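Side-chain contacts in Na Glutathione S-transferase 2 (Necator americanus, PDB 2ON5), which probably conjugates glutathione to electrophilic compounds, as other glutathione S-transferases do, and binds glutathione with both subunits of its dimer: residues A[105-109]-A[110-114]; A[96-99]-A[100-104]; A[182-185]-A[186-190]; A[192-195]-A[196-199]. All coordinates share one frame; numbering follows the deposited sequence.

Contact 1 (A[105-109]-A[110-114]); sequences YLRVV and AGVDQ. With EDO (1,2-ethanediol), chain L.
R107 reaches past the end of helix 103-110 and takes hold of D113 with two nitrogens, just beyond the Schellman motif that closes this helix. The grip is side-on: NE of R107 bonds OD1 of D113 at 2.7 Å, and NH2 of R107 bonds OD2 of D113, also at 2.7 Å. It is a salt bridge, but not a flat one, since the guanidinium and carboxylate planes are turned 59° apart. OD1 lies close to the guanidinium plane at its edge, yet is itself approached from above the carboxylate; OD2 is met on its syn side. A bend at chi3 (58°) turns the guanidinium toward D113. V112 lies over one guanidinium face, its CG1 3.3 Å from NH2 of R107. The backbone turns here: the carbonyl of R107 receives the N-H of D113 and, weakly, that of V112, while G111, with positive phi, gives its N-H to V108 O at 2.9 Å. A110 N still makes the regular bond to L106 O, and the A110 methyl, CB, lies 3.3 Å from the same L106 O. V108 packs against P117 of the next helix, and V112 against F36. OH of Y105 shares a hydrogen bond with O1 of an ethanediol, probably from the crystallisation liquor. V108 CA directs a C-H toward D113 O at 3.6 Å, with 172° at the hydrogen.

Contact 2 (A[96-99]-A[100-104]); sequences KDYI and NEIRP. With GSH (glutathione), chain B.
The amino nitrogen N1 of glutathione gives a hydrogen bond of 2.9 Å to OD1 of D97 and a weak one of 3.2 Å to OD2 of D97, so both carboxylate oxygens face the ligand's gamma-glutamyl end. This is the dimer-spanning glutathione site of the glutathione S-transferase fold: the same ligand is bonded by W39, Q50, I51 and S64 of the second subunit, while D97 reaches it from helix 82-101. The backbone bond from E101 N to D97 O, 3.0 Å long, is part of the helix that carries the aspartate. One turn on, helix 82-101 gives way to helix 103-110, with I102 at the N-cap position of the latter and its N-H still bonded to Y98 O. The side chain of I102 folds back over the preceding turn. Its CG1 stands between the backbone N and the carbonyl carbon (chi1 66°), which lays that branch over one face of the Y98 ring and brings CD1 of I102 to 3.8 Å from CZ of Y98. F132 stacks on the same tyrosine, and H163 meets it with its plane nearly perpendicular. E101 extends away from this apolar group to form a salt bridge with K131 of helix 117-143. I99 closes the group along the helix, where its CD1 meets CD1 of I102 at 4.0 Å.

Contact 3 (A[182-185]-A[186-190]); sequences KAHA and EKVRS
V188 sets its CG2 over one face of the H184 ring, 3.9 Å from the ring centroid and 21° off the normal, a CH-pi contact displaced toward the rim. The ring atoms nearest the methyl are CE1 and NE2 of H184, each 3.7 Å from CG2 of V188. With CG of H184 anti to the backbone N (chi1 169°), the ring stands out from the helix and leans toward the next turn, where the valine stands. Both ring nitrogens have weak hydrogen bonds to backbone oxygens, ND1 to G146 O and NE2 to D157 O, which would limit the ring's rotation. The straight bond from V188 N to H184 O, at 3.0 Å and 175°, holds the two residues one turn apart. This i to i+4 pair belongs to helix 179-189 of the all-helical C-terminal domain, and its buried side packs on helix 155-168 through L160 and A161. Further round the helix K182 and E186 run side by side in the same direction, CE of K182 3.9 Å from OE1 of E186, but their charged ends do not meet. The stem of R189 runs over the carbonyl of A185, with CD of R189 3.3 Å from A185 O. After it, OG of S190 bonds K187 O at 2.7 Å.

Contact 4 (A[192-195]-A[196-199]); sequences PALK and KWIE
Four successive i to i+4 hydrogen bonds join 192-195 to 196-199, among them I198 N to L194 O at 2.9 Å. Above this backbone L194 and I198 pack side chain to side chain. CD1 of I198 comes to 3.8 Å from CG of L194 and lies at much the same distance from CD1 of L194, so the end of the isoleucine rests against CG and the CD1 arm of the leucine. The anti chi1 of L194 (-175°) sends CG outward from the helix, and chi2 (44°) turns the CD1 arm forward, towards I198. CD1 of L194 also reaches the edge of the W197 indole, near the ring plane, 4.2 Å from CD1 of W197. Helix 192-200 here bridges the two domains of the glutathione S-transferase subunit: L194 touches V188 of helix 179-189, while W197 packs against R19, Q20 and A23 of helix 16-25 in the thioredoxin-like N-terminal domain. The indole is fixed there by a hydrogen bond from its NE1 to OE2 of E16. On the outer, exposed side K195 and E199 cross each other at an angle. CE of K195 lies 3.7 Å from OE1 of E199, whereas NZ of K195 stays 5.0 Å from OE1 of E199, where any attraction is probably weak and long-range, with no ion pair made. The glutamate stem lies back on the turn, CG of E199 3.2 Å from K195 O.

Along the chain the order is contact 2, contact 1, contact 3, contact 4. Contact 2 runs from helix 82-101 into helix 103-110, which contact 1 finishes; their centres are about 13 Å apart, and they touch where L106 CD1 meets I99 CG2 at 3.7 Å. Contacts 3 and 4 sit on the consecutive helices 179-189 and 192-200, about 12 Å apart between centres, and meet where V188 and R189 pack on L194, K195 and I198. The two pairs stand well apart: contacts 2 and 4 lie on opposite sides of the chain's centre, about 27 Å between centres. Contact 2 faces the second subunit and the glutathione, whereas contact 4 joins the helical domain to the N-terminal one.

Contact 1 (A[105-109]-A[110-114])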
loop_
_atom_site.group_PDB
_atom_site.type_symbol
_atom_site.label_atom_id
_atom_site.label_comp_id
_atom_site.label_asym_id
_atom_site.label_seq_id
_atom_site.Cartn_x
_atom_site.Cartn_y
_atom_site.Cartn_z
ATOM N N TYR A 105 -17.226 -2.538 -7.835
ATOM C CA TYR A 105 -17.479 -3.802 -8.523
ATOM C C TYR A 105 -17.239 -5.007 -7.593
ATOM O O TYR A 105 -18.058 -5.938 -7.496
ATOM C CB TYR A 105 -16.610 -3.889 -9.808
ATOM C CG TYR A 105 -16.631 -5.253 -10.428
ATOM C CD1 TYR A 105 -17.642 -5.610 -11.320
ATOM C CD2 TYR A 105 -15.664 -6.214 -10.089
ATOM C CE1 TYR A 105 -17.699 -6.889 -11.868
ATOM C CE2 TYR A 105 -15.703 -7.502 -10.631
ATOM C CZ TYR A 105 -16.735 -7.825 -11.535
ATOM O OH TYR A 105 -16.807 -9.081 -12.080
ATOM N N LEU A 106 -16.100 -4.990 -6.906
ATOM C CA LEU A 106 -15.733 -6.098 -6.043
ATOM C C LEU A 106 -16.741 -6.284 -4.888
ATOM O O LEU A 106 -17.105 -7.411 -4.545
ATOM C CB LEU A 106 -14.301 -5.918 -5.516
ATOM C CG LEU A 106 -13.248 -5.795 -6.619
ATOM C CD1 LEU A 106 -11.896 -5.241 -6.079
ATOM C CD2 LEU A 106 -13.056 -7.150 -7.323
ATOM N N ARG A 107 -17.199 -5.186 -4.312
ATOM C CA ARG A 107 -18.196 -5.256 -3.235
ATOM C C ARG A 107 -19.527 -5.888 -3.711
ATOM O O ARG A 107 -20.134 -6.701 -3.011
ATOM C CB ARG A 107 -18.420 -3.873 -2.637
ATOM C CG ARG A 107 -17.238 -3.417 -1.737
ATOM C CD ARG A 107 -17.370 -1.973 -1.274
ATOM N NE ARG A 107 -18.623 -1.774 -0.533
ATOM C CZ ARG A 107 -18.791 -2.037 0.759
ATOM N NH1 ARG A 107 -17.783 -2.499 1.497
ATOM N NH2 ARG A 107 -19.977 -1.838 1.315
ATOM N N VAL A 108 -19.942 -5.521 -4.915
ATOM C CA VAL A 108 -21.132 -6.114 -5.524
ATOM C C VAL A 108 -20.961 -7.623 -5.759
ATOM O O VAL A 108 -21.785 -8.402 -5.282
ATOM C CB VAL A 108 -21.563 -5.351 -6.795
ATOM C CG1 VAL A 108 -22.631 -6.166 -7.574
ATOM C CG2 VAL A 108 -22.102 -3.974 -6.408
ATOM N N VAL A 109 -19.887 -8.038 -6.442
ATOM C CA VAL A 109 -19.641 -9.477 -6.689
ATOM C C VAL A 109 -19.550 -10.285 -5.365
ATOM O O VAL A 109 -20.079 -11.397 -5.259
ATOM C CB VAL A 109 -18.400 -9.715 -7.617
ATOM C CG1 VAL A 109 -18.074 -11.185 -7.765
ATOM C CG2 VAL A 109 -18.646 -9.134 -8.998
ATOM N N ALA A 110 -18.921 -9.691 -4.356
ATOM C CA ALA A 110 -18.794 -10.330 -3.038
ATOM C C ALA A 110 -20.146 -10.463 -2.312
ATOM O O ALA A 110 -20.261 -11.228 -1.355
ATOM C CB ALA A 110 -17.781 -9.579 -2.172
ATOM N N GLY A 111 -21.161 -9.727 -2.779
ATOM C CA GLY A 111 -22.486 -9.754 -2.150
ATOM C C GLY A 111 -22.649 -8.735 -1.033
ATOM O O GLY A 111 -23.694 -8.688 -0.372
ATOM N N VAL A 112 -21.615 -7.921 -0.831
ATOM C CA VAL A 112 -21.586 -6.902 0.219
ATOM C C VAL A 112 -22.531 -5.727 -0.075
ATOM O O VAL A 112 -23.235 -5.258 0.824
ATOM C CB VAL A 112 -20.129 -6.402 0.470
ATOM C CG1 VAL A 112 -20.116 -5.150 1.329
ATOM C CG2 VAL A 112 -19.309 -7.499 1.142
ATOM N N ASP A 113 -22.536 -5.271 -1.329
ATOM C CA ASP A 113 -23.430 -4.213 -1.803
ATOM C C ASP A 113 -24.381 -4.774 -2.848
ATOM O O ASP A 113 -24.070 -5.761 -3.512
ATOM C CB ASP A 113 -22.657 -3.067 -2.462
ATOM C CG ASP A 113 -21.828 -2.254 -1.479
ATOM O OD1 ASP A 113 -20.933 -1.524 -1.958
ATOM O OD2 ASP A 113 -22.077 -2.332 -0.254
ATOM N N GLN A 114 -25.522 -4.108 -3.013
ATOM C CA GLN A 114 -26.475 -4.454 -4.065
ATOM C C GLN A 114 -26.003 -3.832 -5.373
ATOM O O GLN A 114 -25.501 -2.696 -5.386
ATOM C CB GLN A 114 -27.885 -3.962 -3.712
ATOM C CG GLN A 114 -28.486 -4.657 -2.478
ATOM C CD GLN A 114 -29.796 -4.021 -1.989
ATOM O OE1 GLN A 114 -30.550 -3.396 -2.760
ATOM N NE2 GLN A 114 -30.071 -4.185 -0.690
HETATM C C1 EDO L . -15.578 -12.493 -10.695
HETATM O O1 EDO L . -15.732 -11.119 -10.287
HETATM C C2 EDO L . -15.748 -13.510 -9.578
HETATM O O2 EDO L . -15.125 -13.121 -8.327
#

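Contact 2 (A[96-99]-A[100-104])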
loop_
_atom_site.group_PDB
_atom_site.type_symbol
_atom_site.label_atom_id
_atom_site.label_comp_id
_atom_site.label_asym_id
_atom_site.label_seq_id
_atom_site.Cartn_x
_atom_site.Cartn_y
_atom_site.Cartn_z
ATOM N N LYS A 96 -2.809 -2.252 -6.024
ATOM C CA LYS A 96 -3.653 -1.796 -4.927
ATOM C C LYS A 96 -4.467 -0.562 -5.341
ATOM O O LYS A 96 -5.668 -0.494 -5.033
ATOM C CB LYS A 96 -2.836 -1.474 -3.672
ATOM C CG LYS A 96 -3.689 -1.025 -2.498
ATOM C CD LYS A 96 -2.844 -0.812 -1.252
ATOM C CE LYS A 96 -3.565 -1.353 -0.044
ATOM N NZ LYS A 96 -2.579 -1.655 1.014
ATOM N N ASP A 97 -3.822 0.393 -6.030
ATOM C CA ASP A 97 -4.544 1.564 -6.604
ATOM C C ASP A 97 -5.681 1.139 -7.545
ATOM O O ASP A 97 -6.794 1.684 -7.489
ATOM C CB ASP A 97 -3.573 2.492 -7.379
ATOM C CG ASP A 97 -2.654 3.316 -6.462
ATOM O OD1 ASP A 97 -1.725 3.981 -6.987
ATOM O OD2 ASP A 97 -2.850 3.302 -5.227
ATOM N N TYR A 98 -5.390 0.199 -8.440
ATOM C CA TYR A 98 -6.399 -0.335 -9.387
ATOM C C TYR A 98 -7.563 -1.000 -8.664
ATOM O O TYR A 98 -8.741 -0.740 -8.977
ATOM C CB TYR A 98 -5.725 -1.322 -10.348
ATOM C CG TYR A 98 -6.662 -2.283 -11.082
ATOM C CD1 TYR A 98 -7.429 -1.850 -12.167
ATOM C CD2 TYR A 98 -6.748 -3.625 -10.700
ATOM C CE1 TYR A 98 -8.284 -2.732 -12.853
ATOM C CE2 TYR A 98 -7.579 -4.515 -11.379
ATOM C CZ TYR A 98 -8.352 -4.061 -12.452
ATOM O OH TYR A 98 -9.195 -4.935 -13.126
ATOM N N ILE A 99 -7.247 -1.850 -7.695
ATOM C CA ILE A 99 -8.269 -2.480 -6.878
ATOM C C ILE A 99 -9.159 -1.471 -6.131
ATOM O O ILE A 99 -10.373 -1.672 -5.989
ATOM C CB ILE A 99 -7.641 -3.503 -5.902
ATOM C CG1 ILE A 99 -6.999 -4.677 -6.687
ATOM C CG2 ILE A 99 -8.683 -3.974 -4.835
ATOM C CD1 ILE A 99 -7.953 -5.508 -7.535
ATOM N N ASN A 100 -8.548 -0.393 -5.643
ATOM C CA ASN A 100 -9.304 0.669 -5.032
ATOM C C ASN A 100 -10.282 1.296 -6.042
ATOM O O ASN A 100 -11.462 1.534 -5.721
ATOM C CB ASN A 100 -8.382 1.728 -4.446
ATOM C CG ASN A 100 -9.148 2.789 -3.693
ATOM O OD1 ASN A 100 -9.718 2.516 -2.628
ATOM N ND2 ASN A 100 -9.194 4.008 -4.252
ATOM N N GLU A 101 -9.793 1.521 -7.256
ATOM C CA GLU A 101 -10.605 2.035 -8.350
ATOM C C GLU A 101 -11.829 1.159 -8.628
ATOM O O GLU A 101 -12.929 1.676 -8.832
ATOM C CB GLU A 101 -9.759 2.190 -9.611
ATOM C CG GLU A 101 -10.467 2.856 -10.776
ATOM C CD GLU A 101 -9.501 3.359 -11.852
ATOM O OE1 GLU A 101 -9.974 3.987 -12.822
ATOM O OE2 GLU A 101 -8.275 3.120 -11.743
ATOM N N ILE A 102 -11.644 -0.158 -8.636
ATOM C CA ILE A 102 -12.757 -1.090 -8.927
ATOM C C ILE A 102 -13.505 -1.641 -7.694
ATOM O O ILE A 102 -14.356 -2.552 -7.821
ATOM C CB ILE A 102 -12.299 -2.233 -9.875
ATOM C CG1 ILE A 102 -11.257 -3.134 -9.185
ATOM C CG2 ILE A 102 -11.774 -1.644 -11.213
ATOM C CD1 ILE A 102 -11.084 -4.514 -9.812
ATOM N N ARG A 103 -13.216 -1.078 -6.515
ATOM C CA ARG A 103 -13.882 -1.501 -5.265
ATOM C C ARG A 103 -15.428 -1.636 -5.338
ATOM O O ARG A 103 -15.975 -2.601 -4.812
ATOM C CB ARG A 103 -13.496 -0.616 -4.080
ATOM C CG ARG A 103 -14.106 -1.116 -2.760
ATOM C CD ARG A 103 -13.873 -0.169 -1.557
ATOM N NE ARG A 103 -12.589 0.528 -1.576
ATOM C CZ ARG A 103 -11.423 0.021 -1.166
ATOM N NH1 ARG A 103 -11.340 -1.233 -0.721
ATOM N NH2 ARG A 103 -10.325 0.775 -1.212
ATOM N N PRO A 104 -16.121 -0.674 -5.981
ATOM C CA PRO A 104 -17.591 -0.822 -6.131
ATOM C C PRO A 104 -18.006 -2.117 -6.833
ATOM O O PRO A 104 -19.024 -2.732 -6.461
ATOM C CB PRO A 104 -17.979 0.409 -6.973
ATOM C CG PRO A 104 -16.924 1.410 -6.668
ATOM C CD PRO A 104 -15.654 0.601 -6.555
HETATM N N1 GSH B . -0.322 5.290 -4.792
HETATM C CA1 GSH B . 0.115 6.695 -4.934
HETATM C C1 GSH B . 1.532 6.817 -4.386
HETATM O O11 GSH B . 2.539 7.246 -4.989
HETATM O O12 GSH B . 1.674 6.467 -3.213
HETATM C CB1 GSH B . -0.184 7.241 -6.345
HETATM C CG1 GSH B . 0.633 8.445 -6.815
HETATM C CD1 GSH B . -0.241 9.661 -7.101
HETATM O OE1 GSH B . -1.636 9.664 -6.869
HETATM N N2 GSH B . 0.399 10.731 -7.577
HETATM C CA2 GSH B . -0.265 11.981 -7.910
HETATM C C2 GSH B . -0.188 12.334 -9.374
HETATM O O2 GSH B . 0.886 11.887 -10.139
HETATM C CB2 GSH B . 0.408 13.057 -7.086
HETATM S SG2 GSH B . -0.226 13.103 -5.398
HETATM N N3 GSH B . -1.168 13.079 -9.907
HETATM C CA3 GSH B . -1.065 13.666 -11.231
HETATM C C3 GSH B . -1.543 12.777 -12.362
HETATM O O31 GSH B . -1.457 13.171 -13.555
HETATM O O32 GSH B . -2.032 11.647 -12.142
#

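Contact 3 (A[182-185]-A[186-190])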
loop_
_atom_site.group_PDB
_atom_site.type_symbol
_atom_site.label_atom_id
_atom_site.label_comp_id
_atom_site.label_asym_id
_atom_site.label_seq_id
_atom_site.Cartn_x
_atom_site.Cartn_y
_atom_site.Cartn_z
ATOM N N LYS A 182 -3.320 -12.345 -20.076
ATOM C CA LYS A 182 -3.758 -13.747 -20.079
ATOM C C LYS A 182 -2.599 -14.745 -20.017
ATOM O O LYS A 182 -2.657 -15.718 -19.242
ATOM C CB LYS A 182 -4.665 -14.054 -21.272
ATOM C CG LYS A 182 -5.473 -15.335 -21.100
ATOM C CD LYS A 182 -6.525 -15.463 -22.193
ATOM C CE LYS A 182 -7.397 -16.685 -21.954
ATOM N NZ LYS A 182 -8.485 -16.809 -23.004
ATOM N N ALA A 183 -1.564 -14.518 -20.830
ATOM C CA ALA A 183 -0.396 -15.389 -20.836
ATOM C C ALA A 183 0.227 -15.434 -19.436
ATOM O O ALA A 183 0.605 -16.487 -18.945
ATOM C CB ALA A 183 0.649 -14.901 -21.866
ATOM N N HIS A 184 0.308 -14.266 -18.805
ATOM C CA HIS A 184 0.853 -14.148 -17.455
ATOM C C HIS A 184 0.058 -14.952 -16.434
ATOM O O HIS A 184 0.639 -15.717 -15.649
ATOM C CB HIS A 184 0.945 -12.667 -17.058
ATOM C CG HIS A 184 1.248 -12.460 -15.609
ATOM N ND1 HIS A 184 2.538 -12.394 -15.127
ATOM C CD2 HIS A 184 0.428 -12.349 -14.529
ATOM C CE1 HIS A 184 2.500 -12.206 -13.814
ATOM N NE2 HIS A 184 1.237 -12.167 -13.431
ATOM N N ALA A 185 -1.269 -14.817 -16.451
ATOM C CA ALA A 185 -2.095 -15.576 -15.498
ATOM C C ALA A 185 -1.867 -17.069 -15.675
ATOM O O ALA A 185 -1.738 -17.801 -14.682
ATOM C CB ALA A 185 -3.584 -15.237 -15.649
ATOM N N GLU A 186 -1.764 -17.524 -16.925
ATOM C CA GLU A 186 -1.677 -18.966 -17.171
ATOM C C GLU A 186 -0.282 -19.515 -16.865
ATOM O O GLU A 186 -0.172 -20.641 -16.406
ATOM C CB GLU A 186 -2.158 -19.361 -18.570
ATOM C CG GLU A 186 -3.673 -19.141 -18.737
ATOM C CD GLU A 186 -4.204 -19.635 -20.088
ATOM O OE1 GLU A 186 -5.435 -19.653 -20.246
ATOM O OE2 GLU A 186 -3.400 -19.999 -20.974
ATOM N N LYS A 187 0.750 -18.701 -17.093
ATOM C CA LYS A 187 2.123 -19.045 -16.663
ATOM C C LYS A 187 2.227 -19.233 -15.140
ATOM O O LYS A 187 2.666 -20.289 -14.658
ATOM C CB LYS A 187 3.130 -18.004 -17.165
ATOM C CG LYS A 187 4.605 -18.308 -16.778
ATOM C CD LYS A 187 5.548 -17.223 -17.286
ATOM C CE LYS A 187 7.009 -17.594 -17.039
ATOM N NZ LYS A 187 7.395 -18.632 -18.004
ATOM N N VAL A 188 1.788 -18.221 -14.391
ATOM C CA VAL A 188 1.804 -18.237 -12.915
ATOM C C VAL A 188 1.033 -19.419 -12.349
ATOM O O VAL A 188 1.556 -20.168 -11.528
ATOM C CB VAL A 188 1.288 -16.873 -12.344
ATOM C CG1 VAL A 188 1.120 -16.893 -10.788
ATOM C CG2 VAL A 188 2.248 -15.713 -12.785
ATOM N N ARG A 189 -0.193 -19.610 -12.823
ATOM C CA ARG A 189 -1.099 -20.628 -12.281
ATOM C C ARG A 189 -0.712 -22.074 -12.616
ATOM O O ARG A 189 -1.245 -23.006 -12.014
ATOM C CB ARG A 189 -2.546 -20.310 -12.678
ATOM C CG ARG A 189 -3.087 -19.089 -11.905
ATOM C CD ARG A 189 -4.285 -18.406 -12.593
ATOM N NE ARG A 189 -5.364 -19.345 -12.937
ATOM C CZ ARG A 189 -6.330 -19.758 -12.112
ATOM N NH1 ARG A 189 -6.371 -19.365 -10.831
ATOM N NH2 ARG A 189 -7.252 -20.611 -12.568
ATOM N N SER A 190 0.231 -22.245 -13.545
ATOM C CA SER A 190 0.728 -23.571 -13.923
ATOM C C SER A 190 1.951 -23.994 -13.099
ATOM O O SER A 190 2.416 -25.130 -13.231
ATOM C CB SER A 190 1.042 -23.633 -15.418
ATOM O OG SER A 190 2.099 -22.719 -15.736
#

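Contact 4 (A[192-195]-A[196-199])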
loop_
_atom_site.group_PDB
_atom_site.type_symbol
_atom_site.label_atom_id
_atom_site.label_comp_id
_atom_site.label_asym_id
_atom_site.label_seq_id
_atom_site.Cartn_x
_atom_site.Cartn_y
_atom_site.Cartn_z
ATOM N N PRO A 192 3.683 -25.806 -10.475
ATOM C CA PRO A 192 3.076 -27.008 -9.877
ATOM C C PRO A 192 2.419 -26.857 -8.503
ATOM O O PRO A 192 1.266 -27.258 -8.372
ATOM C CB PRO A 192 4.233 -27.999 -9.856
ATOM C CG PRO A 192 5.003 -27.627 -11.086
ATOM C CD PRO A 192 5.019 -26.121 -11.025
ATOM N N ALA A 193 3.107 -26.281 -7.510
ATOM C CA ALA A 193 2.504 -26.150 -6.165
ATOM C C ALA A 193 1.262 -25.237 -6.148
ATOM O O ALA A 193 0.324 -25.444 -5.376
ATOM C CB ALA A 193 3.540 -25.689 -5.137
ATOM N N LEU A 194 1.257 -24.242 -7.024
ATOM C CA LEU A 194 0.107 -23.367 -7.169
ATOM C C LEU A 194 -1.027 -24.082 -7.904
ATOM O O LEU A 194 -2.180 -23.986 -7.492
ATOM C CB LEU A 194 0.504 -22.070 -7.895
ATOM C CG LEU A 194 -0.581 -20.995 -8.012
ATOM C CD1 LEU A 194 -1.351 -20.803 -6.686
ATOM C CD2 LEU A 194 0.033 -19.647 -8.498
ATOM N N LYS A 195 -0.693 -24.798 -8.979
ATOM C CA LYS A 195 -1.705 -25.542 -9.753
ATOM C C LYS A 195 -2.438 -26.527 -8.833
ATOM O O LYS A 195 -3.669 -26.633 -8.878
ATOM C CB LYS A 195 -1.055 -26.284 -10.914
ATOM C CG LYS A 195 -2.052 -26.966 -11.856
ATOM C CD LYS A 195 -1.322 -27.594 -13.023
ATOM C CE LYS A 195 -2.295 -28.422 -13.866
ATOM N NZ LYS A 195 -1.738 -28.691 -15.220
ATOM N N LYS A 196 -1.682 -27.190 -7.964
ATOM C CA LYS A 196 -2.279 -28.123 -7.006
ATOM C C LYS A 196 -3.211 -27.400 -6.036
ATOM O O LYS A 196 -4.328 -27.864 -5.790
ATOM C CB LYS A 196 -1.197 -28.894 -6.243
ATOM C CG LYS A 196 -1.750 -29.919 -5.240
ATOM C CD LYS A 196 -0.623 -30.801 -4.747
ATOM C CE LYS A 196 -1.011 -31.589 -3.485
ATOM N NZ LYS A 196 0.225 -32.201 -2.940
ATOM N N TRP A 197 -2.771 -26.261 -5.496
ATOM C CA TRP A 197 -3.624 -25.454 -4.589
ATOM C C TRP A 197 -4.922 -25.007 -5.283
ATOM O O TRP A 197 -5.998 -25.051 -4.692
ATOM C CB TRP A 197 -2.883 -24.220 -4.019
ATOM C CG TRP A 197 -3.833 -23.227 -3.319
ATOM C CD1 TRP A 197 -4.150 -21.961 -3.731
ATOM C CD2 TRP A 197 -4.595 -23.455 -2.108
ATOM N NE1 TRP A 197 -5.053 -21.379 -2.846
ATOM C CE2 TRP A 197 -5.343 -22.280 -1.850
ATOM C CE3 TRP A 197 -4.724 -24.542 -1.233
ATOM C CZ2 TRP A 197 -6.202 -22.159 -0.738
ATOM C CZ3 TRP A 197 -5.578 -24.416 -0.112
ATOM C CH2 TRP A 197 -6.311 -23.235 0.114
ATOM N N ILE A 198 -4.800 -24.547 -6.520
ATOM C CA ILE A 198 -5.961 -24.097 -7.298
ATOM C C ILE A 198 -6.963 -25.245 -7.540
ATOM O O ILE A 198 -8.189 -25.033 -7.522
ATOM C CB ILE A 198 -5.510 -23.424 -8.609
ATOM C CG1 ILE A 198 -4.777 -22.121 -8.275
ATOM C CG2 ILE A 198 -6.709 -23.166 -9.554
ATOM C CD1 ILE A 198 -4.041 -21.548 -9.425
ATOM N N GLU A 199 -6.438 -26.456 -7.716
ATOM C CA GLU A 199 -7.277 -27.657 -7.886
ATOM C C GLU A 199 -8.067 -28.058 -6.645
ATOM O O GLU A 199 -9.110 -28.714 -6.756
ATOM C CB GLU A 199 -6.420 -28.845 -8.319
ATOM C CG GLU A 199 -5.924 -28.698 -9.722
ATOM C CD GLU A 199 -4.869 -29.702 -10.111
ATOM O OE1 GLU A 199 -4.629 -29.854 -11.344
ATOM O OE2 GLU A 199 -4.258 -30.315 -9.203
#